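Local coordinates for protein L544 (Acanthamoeba polyphaga mimivirus, PDB 4AMQ) that probably acts as a nucleotidyl transferase and is a component of the virion of a giant virus, at residues L30-L43 with Y201-I214. Numbering follows the deposited sequence.
Sequences LERYIKNKILPKIL and YFVKIEYYPIGFDI. With MN (manganese (II) ion), chain C.
Helix 30-42 lies across the antiparallel hairpin of strands 201-204 and 209-214, its axis 11.2 Å from that of the second strand at a crossing angle of -49°, and Ile34, Ile38 and Ile42 supply the successive turns that meet the sheet. Phe212 is the ring they pack against: Ile38 CG2 sits over one face, 4.1 Å from CE2 of Phe212, Ile34 CG2 comes in at the edge, close to the ring plane, and Ile42 CD1 approaches obliquely to 3.7 Å from CD2 of Phe212. Ile42 serves two rings: its CB rests over a face of Tyr201 in a CH-pi contact, 3.8 Å from the centroid and 21° off the normal, while chi1 of 70°, with CG1 between the backbone N and the carbonyl carbon, carries CD1 to Phe212. At the helix end, Tyr201 OH gives a weak hydrogen bond of 2.9 Å to Ile42 O. Midway along the helix, the side chains of Ile38 and Val203 reach toward each other tip to tip, CD1 to CG1. Toward the other end, the side chains of Leu30 and Ile205 cross at about a right angle, with CD1 of Leu30 3.6 Å from CG2 of Ile205. Alternation along the strand divides the labour: Phe212 and Ile214 face the helix, whereas Asp213 points away and, with Asp66 and Asp68, binds manganese. A helix-backed mixed sheet presenting three metal-binding aspartates on its other side is consistent with the nucleotidyltransferase fold.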
loop_
_atom_site.group_PDB
_atom_site.type_symbol
_atom_site.label_atom_id
_atom_site.label_comp_id
_atom_site.label_asym_id
_atom_site.label_seq_id
_atom_site.Cartn_x
_atom_site.Cartn_y
_atom_site.Cartn_z
ATOM N N LEU A 30 -18.381 -1.578 -12.555
ATOM C CA LEU A 30 -16.986 -1.849 -12.230
ATOM C C LEU A 30 -16.854 -2.939 -11.166
ATOM O O LEU A 30 -16.047 -3.856 -11.313
ATOM C CB LEU A 30 -16.286 -0.568 -11.773
ATOM C CG LEU A 30 -14.782 -0.682 -11.524
ATOM C CD1 LEU A 30 -14.081 -1.236 -12.752
ATOM C CD2 LEU A 30 -14.207 0.669 -11.140
ATOM N N GLU A 31 -17.648 -2.840 -10.100
ATOM C CA GLU A 31 -17.636 -3.850 -9.042
ATOM C C GLU A 31 -17.932 -5.238 -9.602
ATOM O O GLU A 31 -17.253 -6.211 -9.272
ATOM C CB GLU A 31 -18.648 -3.506 -7.941
ATOM C CG GLU A 31 -18.603 -4.462 -6.746
ATOM C CD GLU A 31 -19.686 -4.191 -5.711
ATOM O OE1 GLU A 31 -20.098 -3.023 -5.556
ATOM O OE2 GLU A 31 -20.130 -5.154 -5.051
ATOM N N ARG A 32 -18.948 -5.322 -10.454
ATOM C CA ARG A 32 -19.326 -6.590 -11.065
ATOM C C ARG A 32 -18.188 -7.121 -11.934
ATOM O O ARG A 32 -17.883 -8.312 -11.913
ATOM C CB ARG A 32 -20.604 -6.431 -11.896
ATOM C CG ARG A 32 -21.355 -7.732 -12.160
ATOM C CD ARG A 32 -22.399 -8.013 -11.082
ATOM N NE ARG A 32 -21.813 -8.474 -9.824
ATOM C CZ ARG A 32 -21.714 -9.752 -9.471
ATOM N NH1 ARG A 32 -22.163 -10.703 -10.281
ATOM N NH2 ARG A 32 -21.169 -10.081 -8.306
ATOM N N TYR A 33 -17.560 -6.229 -12.697
ATOM C CA TYR A 33 -16.413 -6.611 -13.513
ATOM C C TYR A 33 -15.298 -7.177 -12.640
ATOM O O TYR A 33 -14.699 -8.198 -12.971
ATOM C CB TYR A 33 -15.894 -5.420 -14.319
ATOM C CG TYR A 33 -14.621 -5.717 -15.081
ATOM C CD1 TYR A 33 -14.653 -6.415 -16.281
ATOM C CD2 TYR A 33 -13.386 -5.295 -14.601
ATOM C CE1 TYR A 33 -13.491 -6.688 -16.983
ATOM C CE2 TYR A 33 -12.220 -5.565 -15.293
ATOM C CZ TYR A 33 -12.277 -6.261 -16.483
ATOM O OH TYR A 33 -11.117 -6.530 -17.176
ATOM N N ILE A 34 -15.031 -6.507 -11.521
ATOM C CA ILE A 34 -14.012 -6.954 -10.580
ATOM C C ILE A 34 -14.356 -8.327 -10.006
ATOM O O ILE A 34 -13.534 -9.244 -10.034
ATOM C CB ILE A 34 -13.810 -5.934 -9.438
ATOM C CG1 ILE A 34 -13.150 -4.661 -9.977
ATOM C CG2 ILE A 34 -12.966 -6.535 -8.323
ATOM C CD1 ILE A 34 -12.961 -3.572 -8.943
ATOM N N LYS A 35 -15.576 -8.466 -9.500
ATOM C CA LYS A 35 -16.020 -9.724 -8.903
ATOM C C LYS A 35 -16.145 -10.861 -9.916
ATOM O O LYS A 35 -15.863 -12.014 -9.598
ATOM C CB LYS A 35 -17.351 -9.529 -8.179
ATOM C CG LYS A 35 -17.272 -8.632 -6.960
ATOM C CD LYS A 35 -18.659 -8.361 -6.417
ATOM C CE LYS A 35 -18.634 -8.125 -4.919
ATOM N NZ LYS A 35 -20.000 -7.862 -4.389
ATOM N N ASN A 36 -16.566 -10.539 -11.135
ATOM C CA ASN A 36 -16.789 -11.567 -12.150
ATOM C C ASN A 36 -15.560 -11.923 -12.982
ATOM O O ASN A 36 -15.338 -13.089 -13.300
ATOM C CB ASN A 36 -17.937 -11.172 -13.082
ATOM C CG ASN A 36 -19.283 -11.197 -12.392
ATOM O OD1 ASN A 36 -19.438 -11.794 -11.325
ATOM N ND2 ASN A 36 -20.270 -10.551 -13.001
ATOM N N LYS A 37 -14.766 -10.919 -13.338
ATOM C CA LYS A 37 -13.670 -11.126 -14.277
ATOM C C LYS A 37 -12.291 -11.178 -13.620
ATOM O O LYS A 37 -11.393 -11.859 -14.110
ATOM C CB LYS A 37 -13.695 -10.048 -15.365
ATOM C CG LYS A 37 -15.031 -9.937 -16.083
ATOM C CD LYS A 37 -15.474 -11.292 -16.607
ATOM C CE LYS A 37 -16.842 -11.217 -17.264
ATOM N NZ LYS A 37 -17.304 -12.564 -17.701
ATOM N N ILE A 38 -12.123 -10.458 -12.514
ATOM C CA ILE A 38 -10.821 -10.386 -11.859
ATOM C C ILE A 38 -10.666 -11.400 -10.725
ATOM O O ILE A 38 -9.800 -12.271 -10.784
ATOM C CB ILE A 38 -10.522 -8.970 -11.329
ATOM C CG1 ILE A 38 -10.624 -7.947 -12.460
ATOM C CG2 ILE A 38 -9.138 -8.922 -10.702
ATOM C CD1 ILE A 38 -9.705 -8.246 -13.619
ATOM N N LEU A 39 -11.510 -11.287 -9.704
ATOM C CA LEU A 39 -11.386 -12.117 -8.504
ATOM C C LEU A 39 -11.322 -13.632 -8.753
ATOM O O LEU A 39 -10.521 -14.327 -8.127
ATOM C CB LEU A 39 -12.493 -11.788 -7.495
ATOM C CG LEU A 39 -12.491 -10.364 -6.932
ATOM C CD1 LEU A 39 -13.442 -10.261 -5.756
ATOM C CD2 LEU A 39 -11.088 -9.951 -6.519
ATOM N N PRO A 40 -12.165 -14.153 -9.662
ATOM C CA PRO A 40 -12.122 -15.600 -9.897
ATOM C C PRO A 40 -10.756 -16.040 -10.408
ATOM O O PRO A 40 -10.415 -17.220 -10.358
ATOM C CB PRO A 40 -13.181 -15.808 -10.983
ATOM C CG PRO A 40 -14.106 -14.649 -10.836
ATOM C CD PRO A 40 -13.225 -13.500 -10.448
ATOM N N LYS A 41 -9.976 -15.083 -10.895
ATOM C CA LYS A 41 -8.683 -15.392 -11.480
ATOM C C LYS A 41 -7.542 -15.298 -10.463
ATOM O O LYS A 41 -6.565 -16.043 -10.550
ATOM C CB LYS A 41 -8.419 -14.467 -12.668
ATOM C CG LYS A 41 -7.293 -14.920 -13.572
ATOM C CD LYS A 41 -7.716 -14.849 -15.030
ATOM C CE LYS A 41 -8.268 -13.479 -15.379
ATOM N NZ LYS A 41 -8.666 -13.402 -16.813
ATOM N N ILE A 42 -7.673 -14.398 -9.493
ATOM C CA ILE A 42 -6.578 -14.128 -8.564
ATOM C C ILE A 42 -6.771 -14.731 -7.175
ATOM O O ILE A 42 -5.812 -14.833 -6.405
ATOM C CB ILE A 42 -6.309 -12.610 -8.421
ATOM C CG1 ILE A 42 -7.462 -11.926 -7.680
ATOM C CG2 ILE A 42 -6.083 -11.979 -9.782
ATOM C CD1 ILE A 42 -7.238 -10.443 -7.429
ATOM N N LEU A 43 -8.000 -15.117 -6.848
ATOM C CA LEU A 43 -8.275 -15.717 -5.543
ATOM C C LEU A 43 -7.795 -17.166 -5.473
ATOM O O LEU A 43 -7.816 -17.885 -6.470
ATOM C CB LEU A 43 -9.768 -15.641 -5.210
ATOM C CG LEU A 43 -10.355 -14.264 -4.895
ATOM C CD1 LEU A 43 -11.866 -14.341 -4.776
ATOM C CD2 LEU A 43 -9.743 -13.687 -3.628
ATOM N N TYR A 201 -1.008 -8.205 -5.535
ATOM C CA TYR A 201 -1.187 -8.091 -6.972
ATOM C C TYR A 201 -1.199 -6.632 -7.403
ATOM O O TYR A 201 -1.510 -5.737 -6.615
ATOM C CB TYR A 201 -2.525 -8.708 -7.397
ATOM C CG TYR A 201 -2.643 -10.220 -7.319
ATOM C CD1 TYR A 201 -2.197 -11.025 -8.360
ATOM C CD2 TYR A 201 -3.253 -10.836 -6.231
ATOM C CE1 TYR A 201 -2.325 -12.400 -8.307
ATOM C CE2 TYR A 201 -3.389 -12.216 -6.170
ATOM C CZ TYR A 201 -2.923 -12.993 -7.212
ATOM O OH TYR A 201 -3.053 -14.365 -7.162
ATOM N N PHE A 202 -0.858 -6.404 -8.664
ATOM C CA PHE A 202 -1.257 -5.184 -9.345
ATOM C C PHE A 202 -2.011 -5.574 -10.612
ATOM O O PHE A 202 -1.576 -6.437 -11.369
ATOM C CB PHE A 202 -0.066 -4.258 -9.609
ATOM C CG PHE A 202 0.300 -3.420 -8.421
ATOM C CD1 PHE A 202 -0.323 -2.200 -8.204
ATOM C CD2 PHE A 202 1.229 -3.871 -7.495
ATOM C CE1 PHE A 202 -0.010 -1.430 -7.098
ATOM C CE2 PHE A 202 1.549 -3.107 -6.388
ATOM C CZ PHE A 202 0.927 -1.882 -6.189
ATOM N N VAL A 203 -3.173 -4.967 -10.803
ATOM C CA VAL A 203 -4.066 -5.356 -11.877
ATOM C C VAL A 203 -4.446 -4.145 -12.709
ATOM O O VAL A 203 -4.915 -3.139 -12.188
ATOM C CB VAL A 203 -5.350 -6.024 -11.325
ATOM C CG1 VAL A 203 -6.320 -6.364 -12.457
ATOM C CG2 VAL A 203 -4.997 -7.270 -10.525
ATOM N N LYS A 204 -4.233 -4.241 -14.012
ATOM C CA LYS A 204 -4.659 -3.176 -14.897
ATOM C C LYS A 204 -6.156 -3.307 -15.126
ATOM O O LYS A 204 -6.603 -4.133 -15.920
ATOM C CB LYS A 204 -3.910 -3.237 -16.224
ATOM C CG LYS A 204 -4.112 -1.999 -17.065
ATOM C CD LYS A 204 -3.615 -2.192 -18.482
ATOM C CE LYS A 204 -3.892 -0.952 -19.317
ATOM N NZ LYS A 204 -3.530 -1.152 -20.746
ATOM N N ILE A 205 -6.933 -2.502 -14.415
ATOM C CA ILE A 205 -8.383 -2.554 -14.550
ATOM C C ILE A 205 -8.815 -1.810 -15.809
ATOM O O ILE A 205 -9.491 -2.378 -16.670
ATOM C CB ILE A 205 -9.094 -1.973 -13.318
ATOM C CG1 ILE A 205 -8.784 -2.822 -12.085
ATOM C CG2 ILE A 205 -10.592 -1.910 -13.552
ATOM C CD1 ILE A 205 -9.435 -2.312 -10.817
ATOM N N GLU A 206 -8.419 -0.544 -15.914
ATOM C CA GLU A 206 -8.669 0.231 -17.126
ATOM C C GLU A 206 -7.387 0.855 -17.678
ATOM O O GLU A 206 -6.657 0.211 -18.425
ATOM C CB GLU A 206 -9.734 1.303 -16.882
ATOM C CG GLU A 206 -11.140 0.744 -16.726
ATOM C CD GLU A 206 -12.163 1.817 -16.417
ATOM O OE1 GLU A 206 -11.794 3.011 -16.421
ATOM O OE2 GLU A 206 -13.336 1.467 -16.165
ATOM N N TYR A 207 -7.114 2.102 -17.298
ATOM C CA TYR A 207 -5.977 2.846 -17.838
ATOM C C TYR A 207 -4.653 2.619 -17.100
ATOM O O TYR A 207 -3.588 2.940 -17.629
ATOM C CB TYR A 207 -6.286 4.344 -17.866
ATOM C CG TYR A 207 -7.410 4.734 -18.798
ATOM C CD1 TYR A 207 -8.731 4.695 -18.377
ATOM C CD2 TYR A 207 -7.149 5.151 -20.099
ATOM C CE1 TYR A 207 -9.764 5.053 -19.223
ATOM C CE2 TYR A 207 -8.174 5.514 -20.953
ATOM C CZ TYR A 207 -9.479 5.462 -20.509
ATOM O OH TYR A 207 -10.507 5.820 -21.350
ATOM N N TYR A 208 -4.714 2.083 -15.883
ATOM C CA TYR A 208 -3.504 1.890 -15.080
ATOM C C TYR A 208 -3.699 0.830 -13.983
ATOM O O TYR A 208 -4.829 0.451 -13.679
ATOM C CB TYR A 208 -3.046 3.229 -14.486
ATOM C CG TYR A 208 -4.068 3.881 -13.575
ATOM C CD1 TYR A 208 -4.224 3.453 -12.260
ATOM C CD2 TYR A 208 -4.869 4.926 -14.026
ATOM C CE1 TYR A 208 -5.151 4.043 -11.419
ATOM C CE2 TYR A 208 -5.802 5.525 -13.190
ATOM C CZ TYR A 208 -5.938 5.074 -11.886
ATOM O OH TYR A 208 -6.859 5.654 -11.041
ATOM N N PRO A 209 -2.591 0.344 -13.394
ATOM C CA PRO A 209 -2.615 -0.740 -12.397
ATOM C C PRO A 209 -3.242 -0.348 -11.062
ATOM O O PRO A 209 -3.089 0.781 -10.603
ATOM C CB PRO A 209 -1.130 -1.059 -12.186
ATOM C CG PRO A 209 -0.425 -0.464 -13.359
ATOM C CD PRO A 209 -1.217 0.738 -13.736
ATOM N N ILE A 210 -3.932 -1.303 -10.448
ATOM C CA ILE A 210 -4.568 -1.127 -9.148
ATOM C C ILE A 210 -4.130 -2.264 -8.230
ATOM O O ILE A 210 -4.058 -3.416 -8.649
ATOM C CB ILE A 210 -6.104 -1.134 -9.282
ATOM C CG1 ILE A 210 -6.558 0.032 -10.156
ATOM C CG2 ILE A 210 -6.771 -1.053 -7.924
ATOM C CD1 ILE A 210 -6.183 1.383 -9.589
ATOM N N GLY A 211 -3.818 -1.938 -6.983
ATOM C CA GLY A 211 -3.374 -2.939 -6.035
ATOM C C GLY A 211 -4.509 -3.824 -5.552
ATOM O O GLY A 211 -5.582 -3.343 -5.201
ATOM N N PHE A 212 -4.271 -5.129 -5.565
ATOM C CA PHE A 212 -5.178 -6.094 -4.963
ATOM C C PHE A 212 -4.385 -6.870 -3.921
ATOM O O PHE A 212 -3.467 -7.615 -4.266
ATOM C CB PHE A 212 -5.731 -7.061 -6.018
ATOM C CG PHE A 212 -6.837 -6.484 -6.862
ATOM C CD1 PHE A 212 -6.570 -5.522 -7.821
ATOM C CD2 PHE A 212 -8.147 -6.904 -6.692
ATOM C CE1 PHE A 212 -7.591 -4.992 -8.598
ATOM C CE2 PHE A 212 -9.170 -6.379 -7.467
ATOM C CZ PHE A 212 -8.891 -5.423 -8.420
ATOM N N ASP A 213 -4.723 -6.678 -2.649
ATOM C CA ASP A 213 -4.084 -7.425 -1.572
ATOM C C ASP A 213 -5.008 -8.531 -1.065
ATOM O O ASP A 213 -6.088 -8.254 -0.535
ATOM C CB ASP A 213 -3.686 -6.492 -0.422
ATOM C CG ASP A 213 -2.604 -5.495 -0.820
ATOM O OD1 ASP A 213 -1.772 -5.821 -1.694
ATOM O OD2 ASP A 213 -2.584 -4.383 -0.252
ATOM N N ILE A 214 -4.579 -9.779 -1.231
ATOM C CA ILE A 214 -5.372 -10.929 -0.805
ATOM C C ILE A 214 -4.721 -11.669 0.361
ATOM O O ILE A 214 -3.704 -12.342 0.188
ATOM C CB ILE A 214 -5.572 -11.944 -1.949
ATOM C CG1 ILE A 214 -5.945 -11.232 -3.254
ATOM C CG2 ILE A 214 -6.619 -12.987 -1.555
ATOM C CD1 ILE A 214 -7.163 -10.339 -3.143
HETATM MN MN MN C . -4.250 -2.578 0.467
HETATM O O HOH W 1 -2.200 -1.040 0.425
#